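Local coordinates for probable arabinosyltransferase B (PDB 7BVF), which transfers arabinose units to build the arabinan of arabinogalactan in the mycobacterial cell wall, working in the membrane, at residues D108-V116 and D124-I132. Residues are numbered along the deposited sequence; the frame is centred on the assembly and turned at random.
Sequences DANLQALFV and DVTDRNVVI
In the N-terminal concanavalin-like domain, Phe115 meets Thr126 where a loop runs antiparallel beside the first strand of a two-stranded hairpin. Thr126 N donates to Phe115 O over 2.9 Å in a nearly straight bond. The same oxygen receives a CA-H...O contact from Val125 CA at 3.4 Å. Next along, the branches of Val116 and Val125 run alongside each other, CG1 of Val116 4.1 Å from CG2 of Val125 in an apolar contact. Leu114 rests its CG on Thr126 O at 3.6 Å, a van der Waals contact. Residues 124-132 span the turn that joins strands 122-126 and 131-136 into a hairpin, and this turn, with Arg128 at the centre of an inverse gamma turn, packs on residues 110-113. The Arg128 chain bends at chi3 (82°), which lays one face of its guanidinium over Gln112 CA and brings NH1 within 3.4 Å of Gln112 CB. Leu111 crosses the Arg128 side chain, its CD1 3.7 Å from Arg128 CB, while its CB touches Asn129 OD1 at 3.5 Å, again by van der Waals packing. Away from the hairpin, the Phe115 ring makes a cation-pi contact with Lys104, whose NZ also hydrogen-bonds Asn110 OD1; Asn129 and Val131 additionally pack against another protein chain.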
ATOM      1  N   ASP A 108       3.484 -21.148 -25.074  1.00 32.54           N
ATOM      2  CA  ASP A 108       4.610 -20.405 -25.634  1.00 32.54           C
ATOM      3  C   ASP A 108       5.644 -21.445 -26.028  1.00 32.54           C
ATOM      4  O   ASP A 108       6.573 -21.739 -25.277  1.00 32.54           O
ATOM      5  CB  ASP A 108       5.164 -19.401 -24.649  1.00 32.54           C
ATOM      6  CG  ASP A 108       4.185 -18.290 -24.342  1.00 32.54           C
ATOM      7  OD1 ASP A 108       3.351 -17.977 -25.216  1.00 32.54           O
ATOM      8  OD2 ASP A 108       4.250 -17.730 -23.227  1.00 32.54           O
ATOM      9  N   ALA A 109       5.478 -22.008 -27.219  1.00 28.74           N
ATOM     10  CA  ALA A 109       6.390 -23.041 -27.675  1.00 28.74           C
ATOM     11  C   ALA A 109       7.550 -22.458 -28.461  1.00 28.74           C
ATOM     12  O   ALA A 109       8.679 -22.933 -28.331  1.00 28.74           O
ATOM     13  CB  ALA A 109       5.647 -24.068 -28.530  1.00 28.74           C
ATOM     14  N   ASN A 110       7.296 -21.433 -29.275  1.00 27.72           N
ATOM     15  CA  ASN A 110       8.382 -20.782 -29.996  1.00 27.72           C
ATOM     16  C   ASN A 110       9.370 -20.163 -29.022  1.00 27.72           C
ATOM     17  O   ASN A 110      10.585 -20.349 -29.143  1.00 27.72           O
ATOM     18  CB  ASN A 110       7.820 -19.733 -30.948  1.00 27.72           C
ATOM     19  CG  ASN A 110       6.939 -20.338 -32.010  1.00 27.72           C
ATOM     20  OD1 ASN A 110       7.426 -20.866 -33.007  1.00 27.72           O
ATOM     21  ND2 ASN A 110       5.632 -20.271 -31.801  1.00 27.72           N
ATOM     22  N   LEU A 111       8.861 -19.418 -28.051  1.00 25.63           N
ATOM     23  CA  LEU A 111       9.661 -19.042 -26.902  1.00 25.63           C
ATOM     24  C   LEU A 111       9.999 -20.290 -26.094  1.00 25.63           C
ATOM     25  O   LEU A 111       9.298 -21.301 -26.161  1.00 25.63           O
ATOM     26  CB  LEU A 111       8.898 -18.032 -26.048  1.00 25.63           C
ATOM     27  CG  LEU A 111       9.524 -17.422 -24.797  1.00 25.63           C
ATOM     28  CD1 LEU A 111      10.975 -17.071 -25.028  1.00 25.63           C
ATOM     29  CD2 LEU A 111       8.741 -16.191 -24.383  1.00 25.63           C
ATOM     30  N   GLN A 112      11.104 -20.219 -25.354  1.00 23.04           N
ATOM     31  CA  GLN A 112      11.520 -21.251 -24.395  1.00 23.04           C
ATOM     32  C   GLN A 112      11.480 -22.660 -24.982  1.00 23.04           C
ATOM     33  O   GLN A 112      11.054 -23.611 -24.330  1.00 23.04           O
ATOM     34  CB  GLN A 112      10.698 -21.166 -23.104  1.00 23.04           C
ATOM     35  CG  GLN A 112       9.232 -21.534 -23.189  1.00 23.04           C
ATOM     36  CD  GLN A 112       8.407 -20.798 -22.172  1.00 23.04           C
ATOM     37  OE1 GLN A 112       8.931 -20.013 -21.387  1.00 23.04           O
ATOM     38  NE2 GLN A 112       7.107 -21.038 -22.182  1.00 23.04           N
ATOM     39  N   ALA A 113      11.966 -22.808 -26.206  1.00 23.43           N
ATOM     40  CA  ALA A 113      12.138 -24.124 -26.815  1.00 23.43           C
ATOM     41  C   ALA A 113      13.015 -23.958 -28.046  1.00 23.43           C
ATOM     42  O   ALA A 113      13.367 -22.841 -28.433  1.00 23.43           O
ATOM     43  CB  ALA A 113      10.803 -24.775 -27.171  1.00 23.43           C
ATOM     44  N   LEU A 114      13.359 -25.082 -28.665  1.00 23.53           N
ATOM     45  CA  LEU A 114      14.263 -25.106 -29.804  1.00 23.53           C
ATOM     46  C   LEU A 114      13.603 -25.860 -30.945  1.00 23.53           C
ATOM     47  O   LEU A 114      13.053 -26.944 -30.735  1.00 23.53           O
ATOM     48  CB  LEU A 114      15.592 -25.760 -29.428  1.00 23.53           C
ATOM     49  CG  LEU A 114      16.681 -25.839 -30.490  1.00 23.53           C
ATOM     50  CD1 LEU A 114      18.013 -25.523 -29.862  1.00 23.53           C
ATOM     51  CD2 LEU A 114      16.710 -27.216 -31.113  1.00 23.53           C
ATOM     52  N   PHE A 115      13.662 -25.293 -32.148  1.00 26.90           N
ATOM     53  CA  PHE A 115      13.053 -25.892 -33.323  1.00 26.90           C
ATOM     54  C   PHE A 115      14.027 -25.858 -34.491  1.00 26.90           C
ATOM     55  O   PHE A 115      14.885 -24.979 -34.580  1.00 26.90           O
ATOM     56  CB  PHE A 115      11.756 -25.178 -33.699  1.00 26.90           C
ATOM     57  CG  PHE A 115      10.672 -25.325 -32.676  1.00 26.90           C
ATOM     58  CD1 PHE A 115       9.880 -26.454 -32.647  1.00 26.90           C
ATOM     59  CD2 PHE A 115      10.446 -24.339 -31.742  1.00 26.90           C
ATOM     60  CE1 PHE A 115       8.889 -26.594 -31.704  1.00 26.90           C
ATOM     61  CE2 PHE A 115       9.452 -24.478 -30.802  1.00 26.90           C
ATOM     62  CZ  PHE A 115       8.677 -25.603 -30.783  1.00 26.90           C
ATOM     63  N   VAL A 116      13.878 -26.829 -35.388  1.00 31.38           N
ATOM     64  CA  VAL A 116      14.759 -27.024 -36.536  1.00 31.38           C
ATOM     65  C   VAL A 116      13.927 -26.945 -37.811  1.00 31.38           C
ATOM     66  O   VAL A 116      14.112 -27.736 -38.740  1.00 31.38           O
ATOM     67  CB  VAL A 116      15.532 -28.351 -36.433  1.00 31.38           C
ATOM     68  CG1 VAL A 116      16.693 -28.381 -37.408  1.00 31.38           C
ATOM     69  CG2 VAL A 116      16.050 -28.543 -35.026  1.00 31.38           C
ATOM     70  N   ASP A 124      15.595 -23.495 -40.953  1.00 38.41           N
ATOM     71  CA  ASP A 124      16.094 -22.576 -39.943  1.00 38.41           C
ATOM     72  C   ASP A 124      16.022 -23.193 -38.555  1.00 38.41           C
ATOM     73  O   ASP A 124      15.010 -23.795 -38.170  1.00 38.41           O
ATOM     74  CB  ASP A 124      15.349 -21.237 -39.979  1.00 38.41           C
ATOM     75  CG  ASP A 124      13.861 -21.406 -40.029  1.00 38.41           C
ATOM     76  OD1 ASP A 124      13.418 -22.549 -40.232  1.00 38.41           O
ATOM     77  OD2 ASP A 124      13.135 -20.403 -39.864  1.00 38.41           O
ATOM     78  N   VAL A 125      17.122 -23.025 -37.826  1.00 31.98           N
ATOM     79  CA  VAL A 125      17.227 -23.391 -36.422  1.00 31.98           C
ATOM     80  C   VAL A 125      16.925 -22.154 -35.592  1.00 31.98           C
ATOM     81  O   VAL A 125      17.609 -21.130 -35.719  1.00 31.98           O
ATOM     82  CB  VAL A 125      18.624 -23.935 -36.093  1.00 31.98           C
ATOM     83  CG1 VAL A 125      18.667 -24.414 -34.664  1.00 31.98           C
ATOM     84  CG2 VAL A 125      19.003 -25.042 -37.050  1.00 31.98           C
ATOM     85  N   THR A 126      15.912 -22.260 -34.740  1.00 29.79           N
ATOM     86  CA  THR A 126      15.417 -21.179 -33.904  1.00 29.79           C
ATOM     87  C   THR A 126      15.662 -21.518 -32.438  1.00 29.79           C
ATOM     88  O   THR A 126      16.102 -22.615 -32.093  1.00 29.79           O
ATOM     89  CB  THR A 126      13.923 -20.947 -34.167  1.00 29.79           C
ATOM     90  OG1 THR A 126      13.648 -21.157 -35.556  1.00 29.79           O
ATOM     91  CG2 THR A 126      13.517 -19.526 -33.823  1.00 29.79           C
ATOM     92  N   ASP A 127      15.376 -20.551 -31.574  1.00 27.38           N
ATOM     93  CA  ASP A 127      15.541 -20.690 -30.132  1.00 27.38           C
ATOM     94  C   ASP A 127      14.501 -19.829 -29.432  1.00 27.38           C
ATOM     95  O   ASP A 127      13.431 -19.573 -29.990  1.00 27.38           O
ATOM     96  CB  ASP A 127      16.950 -20.325 -29.681  1.00 27.38           C
ATOM     97  CG  ASP A 127      17.423 -21.189 -28.529  1.00 27.38           C
ATOM     98  OD1 ASP A 127      16.630 -21.408 -27.595  1.00 27.38           O
ATOM     99  OD2 ASP A 127      18.575 -21.662 -28.559  1.00 27.38           O
ATOM    100  N   ARG A 128      14.777 -19.409 -28.202  1.00 24.30           N
ATOM    101  CA  ARG A 128      13.787 -18.650 -27.453  1.00 24.30           C
ATOM    102  C   ARG A 128      13.571 -17.284 -28.093  1.00 24.30           C
ATOM    103  O   ARG A 128      14.031 -16.263 -27.574  1.00 24.30           O
ATOM    104  CB  ARG A 128      14.228 -18.495 -25.998  1.00 24.30           C
ATOM    105  CG  ARG A 128      14.941 -19.709 -25.438  1.00 24.30           C
ATOM    106  CD  ARG A 128      15.455 -19.448 -24.041  1.00 24.30           C
ATOM    107  NE  ARG A 128      14.418 -19.630 -23.035  1.00 24.30           N
ATOM    108  CZ  ARG A 128      14.439 -20.576 -22.106  1.00 24.30           C
ATOM    109  NH1 ARG A 128      13.454 -20.669 -21.228  1.00 24.30           N
ATOM    110  NH2 ARG A 128      15.447 -21.428 -22.054  1.00 24.30           N
ATOM    111  N   ASN A 129      12.874 -17.284 -29.235  1.00 28.01           N
ATOM    112  CA  ASN A 129      12.484 -16.108 -30.011  1.00 28.01           C
ATOM    113  C   ASN A 129      13.648 -15.450 -30.739  1.00 28.01           C
ATOM    114  O   ASN A 129      13.574 -14.269 -31.074  1.00 28.01           O
ATOM    115  CB  ASN A 129      11.764 -15.065 -29.150  1.00 28.01           C
ATOM    116  CG  ASN A 129      10.316 -15.416 -28.901  1.00 28.01           C
ATOM    117  OD1 ASN A 129       9.795 -15.204 -27.809  1.00 28.01           O
ATOM    118  ND2 ASN A 129       9.660 -15.969 -29.912  1.00 28.01           N
ATOM    119  N   VAL A 130      14.726 -16.180 -31.001  1.00 29.70           N
ATOM    120  CA  VAL A 130      15.840 -15.672 -31.791  1.00 29.70           C
ATOM    121  C   VAL A 130      16.159 -16.689 -32.877  1.00 29.70           C
ATOM    122  O   VAL A 130      16.129 -17.899 -32.636  1.00 29.70           O
ATOM    123  CB  VAL A 130      17.085 -15.368 -30.926  1.00 29.70           C
ATOM    124  CG1 VAL A 130      16.730 -14.437 -29.787  1.00 29.70           C
ATOM    125  CG2 VAL A 130      17.696 -16.637 -30.381  1.00 29.70           C
ATOM    126  N   VAL A 131      16.434 -16.197 -34.082  1.00 33.27           N
ATOM    127  CA  VAL A 131      16.774 -17.067 -35.205  1.00 33.27           C
ATOM    128  C   VAL A 131      18.274 -17.322 -35.134  1.00 33.27           C
ATOM    129  O   VAL A 131      19.080 -16.455 -35.471  1.00 33.27           O
ATOM    130  CB  VAL A 131      16.368 -16.459 -36.549  1.00 33.27           C
ATOM    131  CG1 VAL A 131      16.791 -17.375 -37.684  1.00 33.27           C
ATOM    132  CG2 VAL A 131      14.878 -16.218 -36.587  1.00 33.27           C
ATOM    133  N   ILE A 132      18.656 -18.516 -34.687  1.00 32.82           N
ATOM    134  CA  ILE A 132      20.070 -18.843 -34.577  1.00 32.82           C
ATOM    135  C   ILE A 132      20.687 -19.001 -35.959  1.00 32.82           C
ATOM    136  O   ILE A 132      21.756 -18.451 -36.243  1.00 32.82           O
ATOM    137  CB  ILE A 132      20.261 -20.102 -33.720  1.00 32.82           C
ATOM    138  CG1 ILE A 132      20.067 -19.767 -32.250  1.00 32.82           C
ATOM    139  CG2 ILE A 132      21.627 -20.680 -33.920  1.00 32.82           C
ATOM    140  CD1 ILE A 132      20.070 -20.972 -31.386  1.00 32.82           C
TER